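Long-range contacts in endo-1,4-beta-xylanase (Pseudoalteromonas haloplanktis, PDB 1H12), which cleaves internal beta-1,4 linkages of xylan as a cold-adapted family 8 glycoside hydrolase: residues G145-A150 and A207-F212; N186-F191 and S202-A207. One frame throughout, in Å; residues are numbered along the deposited sequence.

Contact 1: residues G145-A150 and A207-F212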
loop_
_atom_site.group_PDB
_atom_site.type_symbol
_atom_site.label_atom_id
_atom_site.label_comp_id
_atom_site.label_asym_id
_atom_site.label_seq_id
_atom_site.Cartn_x
_atom_site.Cartn_y
_atom_site.Cartn_z
ATOM N N GLY A 145 4.630 5.156 -3.211
ATOM C CA GLY A 145 5.941 4.543 -3.041
ATOM C C GLY A 145 6.797 5.360 -2.070
ATOM O O GLY A 145 7.297 4.814 -1.096
ATOM N N GLU A 146 6.938 6.660 -2.311
ATOM C CA GLU A 146 7.676 7.508 -1.394
ATOM C C GLU A 146 7.059 7.463 0.006
ATOM O O GLU A 146 7.807 7.447 0.995
ATOM C CB GLU A 146 7.711 8.964 -1.898
ATOM C CG GLU A 146 8.637 9.224 -3.070
ATOM C CD GLU A 146 8.136 8.926 -4.481
ATOM O OE1 GLU A 146 7.132 8.167 -4.616
ATOM O OE2 GLU A 146 8.746 9.460 -5.419
ATOM N N GLU A 147 5.728 7.445 0.116
ATOM C CA GLU A 147 5.113 7.328 1.422
ATOM C C GLU A 147 5.571 6.082 2.171
ATOM O O GLU A 147 5.930 6.141 3.356
ATOM C CB GLU A 147 3.579 7.347 1.320
ATOM C CG GLU A 147 3.014 8.639 0.786
ATOM C CD GLU A 147 1.519 8.694 0.794
ATOM O OE1 GLU A 147 0.923 7.678 0.255
ATOM O OE2 GLU A 147 0.907 9.631 1.295
ATOM N N TYR A 148 5.504 4.926 1.501
ATOM C CA TYR A 148 5.946 3.682 2.116
ATOM C C TYR A 148 7.447 3.680 2.363
ATOM O O TYR A 148 7.900 3.124 3.366
ATOM C CB TYR A 148 5.506 2.460 1.318
ATOM C CG TYR A 148 4.138 1.920 1.647
ATOM C CD1 TYR A 148 3.991 0.964 2.633
ATOM C CD2 TYR A 148 3.004 2.348 0.976
ATOM C CE1 TYR A 148 2.780 0.390 2.890
ATOM C CE2 TYR A 148 1.757 1.803 1.270
ATOM C CZ TYR A 148 1.662 0.805 2.230
ATOM O OH TYR A 148 0.459 0.197 2.513
ATOM N N PHE A 149 8.269 4.271 1.462
ATOM C CA PHE A 149 9.678 4.324 1.733
ATOM C C PHE A 149 9.949 5.071 3.031
ATOM O O PHE A 149 10.749 4.638 3.867
ATOM C CB PHE A 149 10.483 5.030 0.618
ATOM C CG PHE A 149 10.678 4.280 -0.691
ATOM C CD1 PHE A 149 11.086 2.950 -0.722
ATOM C CD2 PHE A 149 10.568 4.935 -1.898
ATOM C CE1 PHE A 149 11.352 2.320 -1.905
ATOM C CE2 PHE A 149 10.841 4.298 -3.093
ATOM C CZ PHE A 149 11.232 2.975 -3.088
ATOM N N ALA A 150 9.306 6.250 3.193
ATOM C CA ALA A 150 9.521 7.024 4.421
ATOM C C ALA A 150 9.108 6.242 5.648
ATOM O O ALA A 150 9.815 6.211 6.661
ATOM C CB ALA A 150 8.751 8.321 4.342
ATOM N N ALA A 207 -2.859 6.955 9.251
ATOM C CA ALA A 207 -2.026 6.591 10.376
ATOM C C ALA A 207 -0.565 6.783 10.069
ATOM O O ALA A 207 0.224 7.058 10.991
ATOM C CB ALA A 207 -2.307 5.164 10.804
ATOM N N PHE A 208 -0.137 6.576 8.821
ATOM C CA PHE A 208 1.268 6.839 8.494
ATOM C C PHE A 208 1.625 8.295 8.811
ATOM O O PHE A 208 2.714 8.570 9.284
ATOM C CB PHE A 208 1.591 6.558 7.018
ATOM C CG PHE A 208 1.750 5.109 6.635
ATOM C CD1 PHE A 208 1.479 4.072 7.498
ATOM C CD2 PHE A 208 2.223 4.811 5.359
ATOM C CE1 PHE A 208 1.639 2.755 7.081
ATOM C CE2 PHE A 208 2.349 3.520 4.946
ATOM C CZ PHE A 208 2.060 2.479 5.793
ATOM N N TYR A 209 0.724 9.222 8.497
ATOM C CA TYR A 209 1.026 10.634 8.701
ATOM C C TYR A 209 1.140 10.940 10.200
ATOM O O TYR A 209 1.983 11.748 10.609
ATOM C CB TYR A 209 -0.008 11.513 8.031
ATOM C CG TYR A 209 -0.301 11.132 6.590
ATOM C CD1 TYR A 209 0.680 10.939 5.649
ATOM C CD2 TYR A 209 -1.615 10.958 6.202
ATOM C CE1 TYR A 209 0.361 10.590 4.359
ATOM C CE2 TYR A 209 -1.935 10.594 4.897
ATOM C CZ TYR A 209 -0.970 10.409 3.981
ATOM O OH TYR A 209 -1.367 10.012 2.716
ATOM N N ASP A 210 0.291 10.312 11.034
ATOM C CA ASP A 210 0.439 10.477 12.469
ATOM C C ASP A 210 1.752 9.925 12.971
ATOM O O ASP A 210 2.383 10.521 13.845
ATOM C CB ASP A 210 -0.721 9.752 13.168
ATOM C CG ASP A 210 -2.031 10.479 13.075
ATOM O OD1 ASP A 210 -2.028 11.667 13.475
ATOM O OD2 ASP A 210 -3.038 9.925 12.641
ATOM N N TYR A 211 2.197 8.785 12.417
ATOM C CA TYR A 211 3.506 8.233 12.760
ATOM C C TYR A 211 4.623 9.200 12.298
ATOM O O TYR A 211 5.569 9.461 13.058
ATOM C CB TYR A 211 3.625 6.860 12.065
ATOM C CG TYR A 211 4.946 6.174 12.236
ATOM C CD1 TYR A 211 5.327 5.598 13.421
ATOM C CD2 TYR A 211 5.832 6.085 11.169
ATOM C CE1 TYR A 211 6.569 4.975 13.554
ATOM C CE2 TYR A 211 7.027 5.408 11.277
ATOM C CZ TYR A 211 7.430 4.904 12.483
ATOM O OH TYR A 211 8.684 4.334 12.567
ATOM N N PHE A 212 4.515 9.752 11.101
ATOM C CA PHE A 212 5.515 10.706 10.652
ATOM C C PHE A 212 5.601 11.880 11.648
ATOM O O PHE A 212 6.686 12.302 12.034
ATOM C CB PHE A 212 5.185 11.252 9.292
ATOM C CG PHE A 212 5.139 10.244 8.136
ATOM C CD1 PHE A 212 5.731 9.029 8.215
ATOM C CD2 PHE A 212 4.546 10.594 6.952
ATOM C CE1 PHE A 212 5.716 8.147 7.145
ATOM C CE2 PHE A 212 4.500 9.733 5.880
ATOM C CZ PHE A 212 5.090 8.494 5.971
#
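F208 drives the CE2–CZ edge of its ring against the face of Y148 in a T-shaped stack, with centroids 5.0 Å apart and planes at 85°. CE2 stands over the middle of the tyrosine ring, and F208 CZ makes the closest approach, 3.6 Å from Y148 CE1. The pair joins helices 143-160 and 206-215, whose short segments here cross at 45° with axes 10.9 Å apart, an instance of how aromatic rings fill a wide spacing between helices, in this case those of an (alpha/alpha)6 barrel. F208 CG lies anti to its own carbonyl carbon (chi1 -77°), which sends the ring across to Y148. One turn on, F212 repeats the reach in a plainer way: its CZ lies 4.0 Å from A150 CB, and the ring turns an edge to the backbone, with the same CZ 3.6 Å from E147 O. The ring's own helix supplies F208 O over one of its faces.

Between the two segments the polar part is a single bond. E147 is extended beyond CG, and Y209 OH donates to E147 OE2 across 2.7 Å, on the syn side but tilted some way out of the carboxylate plane; OE2 also lies in the plane of the Y209 ring, at its edge. Beyond the two segments, F151 stacks on F208, while W82 and W225 meet Y148 and F212 edge-to-face. With a leucine in place of Y148, the F208 edge would probably lose the flat face that it meets and be freer to tilt. The other carboxylate oxygen, E147 OE1, lies close to the carbonyl oxygen of Y203; in so buried a place this neighbour would probably raise the carboxylate's affinity for a proton, while the Y209 hydroxyl probably offsets part of any charge on OE2.

Contact 2: residues N186-F191 and S202-A207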
loop_
_atom_site.group_PDB
_atom_site.type_symbol
_atom_site.label_atom_id
_atom_site.label_comp_id
_atom_site.label_asym_id
_atom_site.label_seq_id
_atom_site.Cartn_x
_atom_site.Cartn_y
_atom_site.Cartn_z
ATOM N N ASN A 186 -1.745 21.332 -1.009
ATOM C CA ASN A 186 -2.639 21.680 0.109
ATOM C C ASN A 186 -2.714 20.543 1.131
ATOM O O ASN A 186 -3.803 20.230 1.620
ATOM C CB ASN A 186 -4.090 22.035 -0.413
ATOM C CG ASN A 186 -4.142 23.178 -1.497
ATOM O OD1 ASN A 186 -3.247 24.064 -1.519
ATOM N ND2 ASN A 186 -5.158 23.081 -2.466
ATOM N N GLN A 187 -1.578 19.882 1.431
ATOM C CA GLN A 187 -1.517 18.842 2.453
ATOM C C GLN A 187 -2.288 17.572 2.079
ATOM O O GLN A 187 -2.557 16.796 2.952
ATOM C CB GLN A 187 -1.909 19.385 3.813
ATOM C CG GLN A 187 -0.904 20.422 4.347
ATOM C CD GLN A 187 -1.280 21.026 5.649
ATOM O OE1 GLN A 187 -2.446 21.411 5.795
ATOM N NE2 GLN A 187 -0.446 20.943 6.651
ATOM N N ILE A 188 -2.548 17.382 0.796
ATOM C CA ILE A 188 -3.128 16.159 0.268
ATOM C C ILE A 188 -2.146 15.565 -0.741
ATOM O O ILE A 188 -1.670 16.235 -1.671
ATOM C CB ILE A 188 -4.475 16.409 -0.401
ATOM C CG1 ILE A 188 -5.502 16.836 0.700
ATOM C CG2 ILE A 188 -4.975 15.156 -1.078
ATOM C CD1 ILE A 188 -6.772 17.251 0.200
ATOM N N ILE A 189 -1.872 14.267 -0.584
ATOM C CA ILE A 189 -0.944 13.589 -1.490
ATOM C C ILE A 189 -1.391 13.704 -2.927
ATOM O O ILE A 189 -2.551 13.491 -3.274
ATOM C CB ILE A 189 -0.751 12.128 -1.017
ATOM C CG1 ILE A 189 0.436 11.462 -1.693
ATOM C CG2 ILE A 189 -2.011 11.308 -1.153
ATOM C CD1 ILE A 189 1.790 11.920 -1.231
ATOM N N ARG A 190 -0.443 14.038 -3.793
ATOM C CA ARG A 190 -0.701 14.151 -5.208
ATOM C C ARG A 190 -0.711 12.768 -5.884
ATOM O O ARG A 190 0.026 11.873 -5.542
ATOM C CB ARG A 190 0.410 14.977 -5.859
ATOM C CG ARG A 190 0.311 16.461 -5.582
ATOM C CD ARG A 190 1.487 17.207 -6.183
ATOM N NE ARG A 190 1.349 18.656 -6.163
ATOM C CZ ARG A 190 0.644 19.365 -7.012
ATOM N NH1 ARG A 190 0.034 18.808 -8.036
ATOM N NH2 ARG A 190 0.512 20.671 -6.848
ATOM N N PHE A 191 -1.547 12.695 -6.943
ATOM C CA PHE A 191 -1.323 11.692 -7.955
ATOM C C PHE A 191 -0.137 12.023 -8.834
ATOM O O PHE A 191 0.632 11.134 -9.209
ATOM C CB PHE A 191 -2.590 11.502 -8.802
ATOM C CG PHE A 191 -2.410 10.435 -9.855
ATOM C CD1 PHE A 191 -2.394 9.117 -9.524
ATOM C CD2 PHE A 191 -2.269 10.794 -11.190
ATOM C CE1 PHE A 191 -2.252 8.156 -10.491
ATOM C CE2 PHE A 191 -2.081 9.838 -12.146
ATOM C CZ PHE A 191 -2.108 8.528 -11.799
ATOM N N SER A 202 -6.230 5.505 -2.885
ATOM C CA SER A 202 -5.357 4.433 -2.372
ATOM C C SER A 202 -4.047 4.927 -1.770
ATOM O O SER A 202 -3.388 4.181 -1.068
ATOM C CB SER A 202 -5.028 3.417 -3.476
ATOM O OG SER A 202 -4.027 3.882 -4.345
ATOM N N TYR A 203 -3.669 6.169 -2.051
ATOM C CA TYR A 203 -2.460 6.731 -1.505
ATOM C C TYR A 203 -2.630 7.263 -0.087
ATOM O O TYR A 203 -1.668 7.641 0.576
ATOM C CB TYR A 203 -1.933 7.856 -2.372
ATOM C CG TYR A 203 -1.506 7.508 -3.781
ATOM C CD1 TYR A 203 -1.598 6.206 -4.310
ATOM C CD2 TYR A 203 -0.979 8.489 -4.607
ATOM C CE1 TYR A 203 -1.176 5.939 -5.592
ATOM C CE2 TYR A 203 -0.573 8.223 -5.895
ATOM C CZ TYR A 203 -0.653 6.938 -6.393
ATOM O OH TYR A 203 -0.194 6.669 -7.673
ATOM N N HIS A 204 -3.882 7.347 0.387
ATOM C CA HIS A 204 -4.214 7.927 1.705
ATOM C C HIS A 204 -4.110 6.869 2.791
ATOM O O HIS A 204 -4.951 5.971 2.887
ATOM C CB HIS A 204 -5.606 8.501 1.644
ATOM C CG HIS A 204 -5.653 9.783 0.895
ATOM N ND1 HIS A 204 -5.662 10.972 1.566
ATOM C CD2 HIS A 204 -5.583 10.056 -0.432
ATOM C CE1 HIS A 204 -5.622 11.931 0.658
ATOM N NE2 HIS A 204 -5.571 11.411 -0.574
ATOM N N ILE A 205 -3.085 7.029 3.653
ATOM C CA ILE A 205 -2.882 6.114 4.779
ATOM C C ILE A 205 -2.759 6.998 5.995
ATOM O O ILE A 205 -1.647 7.364 6.410
ATOM C CB ILE A 205 -1.698 5.191 4.573
ATOM C CG1 ILE A 205 -1.751 4.569 3.170
ATOM C CG2 ILE A 205 -1.681 4.146 5.667
ATOM C CD1 ILE A 205 -0.577 3.867 2.776
ATOM N N PRO A 206 -3.873 7.400 6.614
ATOM C CA PRO A 206 -3.801 8.487 7.591
ATOM C C PRO A 206 -2.867 8.193 8.770
ATOM O O PRO A 206 -2.117 9.062 9.191
ATOM C CB PRO A 206 -5.253 8.705 8.004
ATOM C CG PRO A 206 -6.024 8.306 6.774
ATOM C CD PRO A 206 -5.272 7.104 6.216
ATOM N N ALA A 207 -2.859 6.955 9.251
ATOM C CA ALA A 207 -2.026 6.591 10.376
ATOM C C ALA A 207 -0.565 6.783 10.069
ATOM O O ALA A 207 0.224 7.058 10.991
ATOM C CB ALA A 207 -2.307 5.164 10.804
HETATM O O HOH W 1 0.947 8.304 -9.501
#
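I189 lays its CG2 methyl over the face of the H204 imidazole, a CH-pi contact 4.0 Å from CG2 to the ring centroid. It belongs to the short strand 188-189 of a two-stranded beta-hairpin, which is packed here against the chain leading into helix 206-215 of the (alpha/alpha)6 barrel. The same methyl is also wedged against Y203, with I189 CG2 3.7 Å from Y203 CB. Because I189 CG1 is anti to the backbone N (chi1 -166°), CG2 falls between the N and the carbonyl carbon and faces both partners. I188 completes the tight end from another side: its CG2 meets the rim of the imidazole, 3.7 Å from H204 CE1. The ring is held at both nitrogens, ND1 by S232 and NE2 by T199, so its flat surface is offered to the isoleucine in a fixed orientation.

Toward R190 and F191 the fit is slacker. R190 turns its side chain from the contact toward a salt bridge with D196, while R190 O is buried without a polar partner, in the plane of the Y203 ring and 3.7 Å from Y203 CD2. F191 and Y203 meet obliquely, F191 CD1 lying 4.2 Å from Y203 CE2. A water sits over the rim of one F191 face and at the edge of the Y203 ring, donating one hydrogen to F191 O (2.9 Å) and the other to Y203 OH (2.7 Å).

In the fold
Read from the N terminus, after the five-stranded sheet the chain reaches helix 143-160, whose opening turns supply one side of contact 1. It then runs through helix 168-182 into the hairpin of strands 184-185 and 188-189, where contact 2 begins. Ten residues later it returns at 202-207, whose last two residues already open helix 206-215; that helix then closes the much larger loop of contact 1. The shorter loop thus lies wholly within the longer one, and the two share A207. Their centres are 10 Å apart and their side chains touch: E147 meets I189, and Y148 meets I205. Side chains thus tie the hairpin to helix 143-160, and the chain leading into helix 206-215 to both.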